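Local coordinates for protein myosin-I heavy chain (Dictyostelium discoideum, PDB 5EJY) that works as an actin-based, ATP-driven motor in the early steps of phagocytosis and in adhesion, this chain being the first MyTH4-FERM unit of its tail, at residues A[64-69]-A[106-111]; A[70-75]-A[82-87]; A[114-119]-A[123-128]. One frame throughout, in Å; residues are numbered along the deposited sequence.

Contact 1. Residues A[64-69]-A[106-111]; sequences SKVLHY and YCQLIK
Val66 reaches across from one helix to Gln108 and Leu109 on another, a helix-helix packing contact in the MyTH4 domain, the helical module that accompanies the FERM domain in this piece of the myosin tail. Between residues 64-69 of helix 53-70 and 106-111 of helix 102-112 only side chains touch; the nearest CA atoms, those of Val66 and Leu109, are 8.0 Å apart.

The apolar part is a methyl contact, Val66 CG2 to Leu109 CD2 at 4.1 Å. The valine turns its CG1 anti to the backbone N (chi1 173°), which leaves CG2 anti to the carbonyl carbon and makes it the methyl that meets the other helix. Ile91 of helix 81-97 also packs on Val66, and Ile129 and Thr132 of helix 119-133 on Leu109.

The polar part is confined to Gln108. Its CB is directed toward residues 64-69 and the chain is extended beyond CG, bringing OE1 across the valine at a slant without a hydrogen bond between them. NE2 is instead engaged by Glu104 OE2 and by the backbone oxygen of Ala59, bonds that should limit rotation of the buried amide, while Gln108 OE1 lies 3.9 Å from Val66 CG2.

Contact 2. Residues A[70-75]-A[82-87]; sequences MNSNPL and ADFYSP
The Phe84 ring receives Ser72 OG and Asn73 O from the loop, both in oblique positions, and has Tyr85 CD2 in plane at its edge. Phe84 CD2 in turn stands over the centre of the Tyr85 ring, 3.5 Å above its plane. The ring of Tyr69 also meets Phe84, with the two planes inclined at about 55°. Closest across the contact is Ser72 OG to Phe84 CE1, at 3.4 Å; Phe84 brings its ring there with CG anti to the backbone N (chi1 -178°).

A water completes the join by donating to Ser72 OG at 2.9 Å and to Phe84 O at 2.7 Å. The serine hydroxyl is itself hydrogen-bonded to Tyr69 O, in the last turn of helix 53-70. Within the MyTH4 helical domain, the loop between helices 53-70 and 76-79 packs back on the first turns of helix 81-97.

Asn73 makes a capping bond ahead of the turn that leads into helix 76-79: its OD1 accepts from Leu75 N at 3.2 Å, the donor standing well above the carbonyl plane. Helix 81-97 is kinked at Pro87, whose nitrogen carries no hydrogen. One turn back, Asp83 O accepts instead from Ser86 N and, at 2.7 Å, from Ser86 OG.

Contact 3. Residues A[114-119]-A[123-128]; sequences TSNPIQ and IRVWEL
Gln119 O accepts the backbone N-H of Ile123 at 3.0 Å, the bond that forms the first turn of helix 119-133. The same oxygen lies close to the Ile123 side chain, where CG1 comes within 3.3 Å, so the carbonyl is flanked by hydrocarbon as well as bonded.

Ahead of this turn, Ile118 holds the N-cap position and Asn116 folds the approach. Asn116 OD1 accepts from Ile118 N at 3.4 Å, a weak bond that makes an Asx turn leading into the helix. The other branch of the amide does separate work: ND2 bonds to Gln112 O, at the end of helix 102-112, and rests 4.0 Å from Val125 CG2. With CG anti to the backbone N (chi1 -171°), the asparagine extends from the loop toward Val125, so that Asn116 bonds to the end of helix 102-112 and packs lightly on helix 119-133.

On the helix itself, Arg124 NE and Glu127 OE1 form a long salt bridge of 3.7 Å. Both charges have further partners: Arg124 NH1 bonds to Tyr69 O and Ser72 O, while Glu127 meets Tyr69 OH and Lys196 NZ.

Within the MyTH4 helical bundle, helix 119-133 sets Val125 and Leu128 against helix 53-70, Trp126 against helices 143-155 and 161-180, and Ile123 against Ser162 of the latter.

All three contacts belong to the MyTH4 part of the chain. Contact 1 lies in its buried core and joins two helix bodies through a methyl pair and a non-bonded amide oxygen. Contacts 2 and 3 are only partly buried: contact 2 lays a loop on a later helix, contact 3 joins a loop to the helix it leads into, and both rely more on polar groups, a bridging water in one and a main-chain helix bond in the other. Helix 53-70 or the loop leaving it enters contacts 1 and 2, and Tyr69 links all three, its CD1 also packing at 3.5 Å on Leu128 CD2. Between contacts 2 and 3, Met70 SD meets Val125 CG2 at 3.4 Å.

Contact 1. Residues A[64-69]-A[106-111]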
# COMPACT_ATOMS: atom_id res chain seq x y z
N SER A 64 -21.21 -18.88 -16.21
CA SER A 64 -21.10 -20.13 -15.46
C SER A 64 -20.47 -19.93 -14.08
O SER A 64 -20.90 -20.56 -13.11
CB SER A 64 -20.33 -21.18 -16.26
OG SER A 64 -20.93 -21.38 -17.53
N LYS A 65 -19.46 -19.07 -13.99
CA LYS A 65 -18.85 -18.77 -12.70
C LYS A 65 -19.81 -18.04 -11.75
O LYS A 65 -19.84 -18.31 -10.55
CB LYS A 65 -17.56 -17.95 -12.85
CG LYS A 65 -16.50 -18.56 -13.74
CD LYS A 65 -16.03 -19.92 -13.26
CE LYS A 65 -14.85 -20.40 -14.11
NZ LYS A 65 -14.56 -21.85 -13.94
N VAL A 66 -20.59 -17.11 -12.31
CA VAL A 66 -21.64 -16.44 -11.54
C VAL A 66 -22.62 -17.47 -10.97
O VAL A 66 -22.89 -17.50 -9.77
CB VAL A 66 -22.42 -15.42 -12.42
CG1 VAL A 66 -23.63 -14.86 -11.66
CG2 VAL A 66 -21.49 -14.28 -12.89
N LEU A 67 -23.15 -18.33 -11.83
CA LEU A 67 -24.06 -19.38 -11.38
C LEU A 67 -23.41 -20.22 -10.29
O LEU A 67 -24.05 -20.55 -9.28
CB LEU A 67 -24.47 -20.27 -12.55
CG LEU A 67 -25.39 -19.61 -13.57
CD1 LEU A 67 -25.66 -20.54 -14.75
CD2 LEU A 67 -26.68 -19.18 -12.90
N HIS A 68 -22.15 -20.59 -10.50
CA HIS A 68 -21.43 -21.40 -9.53
C HIS A 68 -21.34 -20.73 -8.16
O HIS A 68 -21.53 -21.38 -7.13
CB HIS A 68 -20.04 -21.74 -10.03
CG HIS A 68 -19.33 -22.75 -9.19
ND1 HIS A 68 -18.53 -22.40 -8.12
CD2 HIS A 68 -19.30 -24.10 -9.25
CE1 HIS A 68 -18.04 -23.50 -7.56
NE2 HIS A 68 -18.50 -24.54 -8.23
N TYR A 69 -21.04 -19.43 -8.13
CA TYR A 69 -20.94 -18.72 -6.86
C TYR A 69 -22.31 -18.59 -6.21
O TYR A 69 -22.45 -18.76 -5.00
CB TYR A 69 -20.31 -17.33 -7.03
CG TYR A 69 -20.19 -16.56 -5.73
CD1 TYR A 69 -21.17 -15.66 -5.34
CD2 TYR A 69 -19.10 -16.74 -4.89
CE1 TYR A 69 -21.07 -14.95 -4.14
CE2 TYR A 69 -19.00 -16.05 -3.69
CZ TYR A 69 -19.97 -15.16 -3.33
OH TYR A 69 -19.86 -14.48 -2.14
N TYR A 106 -21.18 -6.60 -15.54
CA TYR A 106 -22.20 -5.88 -14.78
C TYR A 106 -23.62 -6.24 -15.26
O TYR A 106 -24.52 -6.36 -14.45
CB TYR A 106 -21.99 -4.38 -14.86
CG TYR A 106 -21.04 -3.83 -13.82
CD1 TYR A 106 -21.46 -3.57 -12.53
CD2 TYR A 106 -19.70 -3.59 -14.13
CE1 TYR A 106 -20.59 -3.06 -11.57
CE2 TYR A 106 -18.82 -3.08 -13.18
CZ TYR A 106 -19.28 -2.82 -11.90
OH TYR A 106 -18.42 -2.31 -10.94
N CYS A 107 -23.80 -6.41 -16.56
CA CYS A 107 -25.11 -6.76 -17.11
C CYS A 107 -25.55 -8.12 -16.63
O CYS A 107 -26.74 -8.34 -16.38
CB CYS A 107 -25.12 -6.71 -18.64
SG CYS A 107 -25.11 -5.08 -19.33
N GLN A 108 -24.61 -9.06 -16.54
CA GLN A 108 -24.93 -10.39 -16.01
C GLN A 108 -25.39 -10.32 -14.56
O GLN A 108 -26.28 -11.08 -14.16
CB GLN A 108 -23.74 -11.34 -16.13
CG GLN A 108 -23.36 -11.68 -17.56
CD GLN A 108 -22.24 -12.71 -17.63
OE1 GLN A 108 -21.98 -13.44 -16.67
NE2 GLN A 108 -21.58 -12.79 -18.78
N LEU A 109 -24.79 -9.43 -13.78
CA LEU A 109 -25.16 -9.31 -12.36
C LEU A 109 -26.50 -8.58 -12.18
O LEU A 109 -27.30 -8.92 -11.30
CB LEU A 109 -24.06 -8.61 -11.56
CG LEU A 109 -22.70 -9.30 -11.68
CD1 LEU A 109 -21.59 -8.52 -10.96
CD2 LEU A 109 -22.77 -10.74 -11.16
N ILE A 110 -26.73 -7.56 -13.00
CA ILE A 110 -28.03 -6.89 -13.01
C ILE A 110 -29.11 -7.92 -13.34
O ILE A 110 -30.10 -8.05 -12.63
CB ILE A 110 -28.07 -5.76 -14.03
CG1 ILE A 110 -27.10 -4.65 -13.62
CG2 ILE A 110 -29.51 -5.19 -14.17
CD1 ILE A 110 -26.76 -3.68 -14.73
N LYS A 111 -28.87 -8.65 -14.42
CA LYS A 111 -29.78 -9.71 -14.88
C LYS A 111 -30.10 -10.73 -13.78
O LYS A 111 -31.28 -11.01 -13.51
CB LYS A 111 -29.18 -10.42 -16.11
CG LYS A 111 -29.78 -11.78 -16.43
CD LYS A 111 -29.05 -12.45 -17.61
CE LYS A 111 -29.49 -13.90 -17.78
NZ LYS A 111 -30.94 -13.97 -18.18

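Contact 2. Residues A[70-75]-A[82-87]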
# COMPACT_ATOMS: atom_id res chain seq x y z
N MET A 70 -23.31 -18.29 -7.02
CA MET A 70 -24.68 -18.14 -6.52
C MET A 70 -25.18 -19.42 -5.85
O MET A 70 -25.88 -19.36 -4.85
CB MET A 70 -25.62 -17.75 -7.65
CG MET A 70 -25.42 -16.34 -8.14
SD MET A 70 -26.47 -15.98 -9.54
CE MET A 70 -28.09 -16.37 -8.87
N ASN A 71 -24.79 -20.55 -6.42
CA ASN A 71 -25.29 -21.86 -6.00
C ASN A 71 -24.43 -22.54 -4.96
O ASN A 71 -24.76 -23.64 -4.50
CB ASN A 71 -25.42 -22.77 -7.23
CG ASN A 71 -26.53 -22.34 -8.16
OD1 ASN A 71 -27.50 -21.72 -7.73
ND2 ASN A 71 -26.39 -22.67 -9.44
N SER A 72 -23.31 -21.92 -4.58
CA SER A 72 -22.34 -22.61 -3.74
C SER A 72 -22.74 -22.64 -2.27
O SER A 72 -23.42 -21.75 -1.78
CB SER A 72 -20.92 -22.02 -3.92
OG SER A 72 -20.85 -20.70 -3.41
N ASN A 73 -22.31 -23.69 -1.58
CA ASN A 73 -22.65 -23.89 -0.17
C ASN A 73 -21.89 -22.94 0.74
O ASN A 73 -20.67 -22.83 0.66
CB ASN A 73 -22.38 -25.35 0.23
CG ASN A 73 -22.53 -25.58 1.72
OD1 ASN A 73 -23.36 -24.96 2.39
ND2 ASN A 73 -21.71 -26.48 2.27
N PRO A 74 -22.62 -22.23 1.61
CA PRO A 74 -22.04 -21.31 2.60
C PRO A 74 -20.93 -21.95 3.43
O PRO A 74 -20.12 -21.24 4.03
CB PRO A 74 -23.23 -20.98 3.49
CG PRO A 74 -24.42 -21.13 2.60
CD PRO A 74 -24.09 -22.27 1.68
N LEU A 75 -20.89 -23.28 3.47
CA LEU A 75 -19.89 -23.99 4.26
C LEU A 75 -18.50 -23.92 3.63
O LEU A 75 -17.49 -23.92 4.34
N ALA A 82 -10.31 -20.29 -0.38
CA ALA A 82 -9.68 -20.22 -1.69
C ALA A 82 -10.58 -20.81 -2.77
O ALA A 82 -10.71 -20.26 -3.86
CB ALA A 82 -8.34 -20.92 -1.67
N ASP A 83 -11.19 -21.95 -2.46
CA ASP A 83 -12.11 -22.60 -3.38
C ASP A 83 -13.39 -21.78 -3.54
O ASP A 83 -13.87 -21.54 -4.65
CB ASP A 83 -12.43 -24.01 -2.89
CG ASP A 83 -13.34 -24.77 -3.85
OD1 ASP A 83 -13.17 -24.61 -5.07
OD2 ASP A 83 -14.22 -25.51 -3.37
N PHE A 84 -13.94 -21.34 -2.41
CA PHE A 84 -15.16 -20.54 -2.40
C PHE A 84 -15.07 -19.29 -3.28
O PHE A 84 -16.04 -18.91 -3.94
CB PHE A 84 -15.49 -20.13 -0.97
CG PHE A 84 -16.76 -19.34 -0.85
CD1 PHE A 84 -17.99 -19.96 -0.95
CD2 PHE A 84 -16.72 -17.97 -0.63
CE1 PHE A 84 -19.17 -19.25 -0.84
CE2 PHE A 84 -17.90 -17.24 -0.51
CZ PHE A 84 -19.12 -17.88 -0.62
N TYR A 85 -13.91 -18.65 -3.29
CA TYR A 85 -13.74 -17.41 -4.03
C TYR A 85 -13.16 -17.58 -5.42
O TYR A 85 -13.10 -16.61 -6.19
CB TYR A 85 -12.90 -16.41 -3.22
CG TYR A 85 -13.67 -15.85 -2.06
CD1 TYR A 85 -14.74 -14.99 -2.26
CD2 TYR A 85 -13.36 -16.20 -0.75
CE1 TYR A 85 -15.47 -14.49 -1.20
CE2 TYR A 85 -14.08 -15.70 0.32
CZ TYR A 85 -15.13 -14.85 0.09
OH TYR A 85 -15.84 -14.34 1.14
N SER A 86 -12.75 -18.79 -5.76
CA SER A 86 -12.16 -19.04 -7.07
C SER A 86 -13.01 -18.56 -8.26
O SER A 86 -12.47 -17.96 -9.20
CB SER A 86 -11.73 -20.51 -7.24
OG SER A 86 -12.84 -21.39 -7.17
N PRO A 87 -14.33 -18.82 -8.25
CA PRO A 87 -15.10 -18.27 -9.38
C PRO A 87 -15.11 -16.74 -9.38
O PRO A 87 -15.16 -16.14 -10.46
CB PRO A 87 -16.52 -18.81 -9.14
CG PRO A 87 -16.57 -19.11 -7.66
CD PRO A 87 -15.18 -19.56 -7.30
O HOH W 1 -18.24 -20.36 -4.66

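Contact 3. Residues A[114-119]-A[123-128]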
# COMPACT_ATOMS: atom_id res chain seq x y z
N THR A 114 -32.39 -9.64 -11.05
CA THR A 114 -33.70 -9.16 -11.50
C THR A 114 -34.72 -10.29 -11.46
O THR A 114 -34.50 -11.34 -12.07
CB THR A 114 -33.64 -8.58 -12.92
OG1 THR A 114 -32.87 -7.38 -12.90
CG2 THR A 114 -35.05 -8.27 -13.45
N SER A 115 -35.81 -10.09 -10.72
CA SER A 115 -36.84 -11.12 -10.56
C SER A 115 -36.25 -12.43 -10.09
O SER A 115 -36.60 -13.49 -10.60
CB SER A 115 -37.59 -11.35 -11.86
OG SER A 115 -38.37 -10.22 -12.17
N ASN A 116 -35.33 -12.34 -9.13
CA ASN A 116 -34.67 -13.52 -8.59
C ASN A 116 -35.56 -14.08 -7.49
O ASN A 116 -35.78 -13.43 -6.47
CB ASN A 116 -33.29 -13.14 -8.04
CG ASN A 116 -32.45 -14.35 -7.65
OD1 ASN A 116 -32.98 -15.36 -7.19
ND2 ASN A 116 -31.11 -14.23 -7.80
N PRO A 117 -36.07 -15.31 -7.68
CA PRO A 117 -37.12 -15.84 -6.80
C PRO A 117 -36.65 -16.22 -5.38
O PRO A 117 -37.44 -16.09 -4.44
CB PRO A 117 -37.59 -17.09 -7.55
CG PRO A 117 -36.37 -17.56 -8.27
CD PRO A 117 -35.62 -16.30 -8.67
N ILE A 118 -35.40 -16.67 -5.24
CA ILE A 118 -34.90 -17.14 -3.94
C ILE A 118 -33.98 -16.14 -3.25
O ILE A 118 -32.96 -15.72 -3.81
CB ILE A 118 -34.15 -18.48 -4.08
CG1 ILE A 118 -35.09 -19.57 -4.61
CG2 ILE A 118 -33.58 -18.91 -2.75
CD1 ILE A 118 -34.87 -19.91 -6.07
N GLN A 119 -34.35 -15.76 -2.03
CA GLN A 119 -33.64 -14.72 -1.29
C GLN A 119 -32.13 -14.95 -1.13
O GLN A 119 -31.35 -14.01 -1.32
CB GLN A 119 -34.29 -14.50 0.08
CG GLN A 119 -35.68 -13.86 0.00
CD GLN A 119 -35.65 -12.50 -0.66
OE1 GLN A 119 -34.72 -11.72 -0.44
NE2 GLN A 119 -36.65 -12.20 -1.47
N ILE A 123 -29.00 -12.62 -2.52
CA ILE A 123 -27.93 -12.20 -1.63
C ILE A 123 -26.54 -12.49 -2.22
O ILE A 123 -25.64 -11.65 -2.15
CB ILE A 123 -28.07 -12.88 -0.26
CG1 ILE A 123 -29.26 -12.27 0.50
CG2 ILE A 123 -26.80 -12.72 0.56
CD1 ILE A 123 -29.45 -12.84 1.89
N ARG A 124 -26.37 -13.68 -2.79
CA ARG A 124 -25.12 -14.04 -3.46
C ARG A 124 -24.81 -13.13 -4.65
O ARG A 124 -23.65 -12.75 -4.86
CB ARG A 124 -25.16 -15.49 -3.93
CG ARG A 124 -24.99 -16.49 -2.80
CD ARG A 124 -23.60 -16.36 -2.20
NE ARG A 124 -23.44 -17.19 -1.01
CZ ARG A 124 -23.36 -18.52 -1.05
NH1 ARG A 124 -23.44 -19.15 -2.21
NH2 ARG A 124 -23.20 -19.21 0.08
N VAL A 125 -25.82 -12.81 -5.45
CA VAL A 125 -25.59 -11.94 -6.60
C VAL A 125 -25.17 -10.56 -6.12
O VAL A 125 -24.30 -9.94 -6.71
CB VAL A 125 -26.83 -11.78 -7.52
CG1 VAL A 125 -26.47 -10.89 -8.72
CG2 VAL A 125 -27.31 -13.13 -8.01
N TRP A 126 -25.78 -10.07 -5.04
CA TRP A 126 -25.43 -8.74 -4.54
C TRP A 126 -24.02 -8.70 -3.91
O TRP A 126 -23.35 -7.66 -3.97
CB TRP A 126 -26.52 -8.18 -3.62
CG TRP A 126 -27.62 -7.54 -4.42
CD1 TRP A 126 -28.83 -8.10 -4.78
CD2 TRP A 126 -27.59 -6.24 -5.00
NE1 TRP A 126 -29.55 -7.21 -5.54
CE2 TRP A 126 -28.81 -6.06 -5.69
CE3 TRP A 126 -26.65 -5.20 -5.01
CZ2 TRP A 126 -29.12 -4.88 -6.37
CZ3 TRP A 126 -26.95 -4.04 -5.68
CH2 TRP A 126 -28.18 -3.88 -6.35
N GLU A 127 -23.58 -9.81 -3.35
CA GLU A 127 -22.18 -9.96 -2.95
C GLU A 127 -21.24 -9.84 -4.16
O GLU A 127 -20.21 -9.17 -4.07
CB GLU A 127 -21.95 -11.29 -2.25
CG GLU A 127 -22.57 -11.38 -0.84
CD GLU A 127 -22.56 -12.78 -0.26
OE1 GLU A 127 -22.13 -13.71 -0.97
OE2 GLU A 127 -23.00 -12.96 0.90
N LEU A 128 -21.60 -10.51 -5.26
CA LEU A 128 -20.86 -10.39 -6.51
C LEU A 128 -20.83 -8.97 -7.03
O LEU A 128 -19.80 -8.49 -7.50
CB LEU A 128 -21.46 -11.29 -7.59
CG LEU A 128 -21.30 -12.79 -7.38
CD1 LEU A 128 -22.03 -13.58 -8.47
CD2 LEU A 128 -19.81 -13.16 -7.34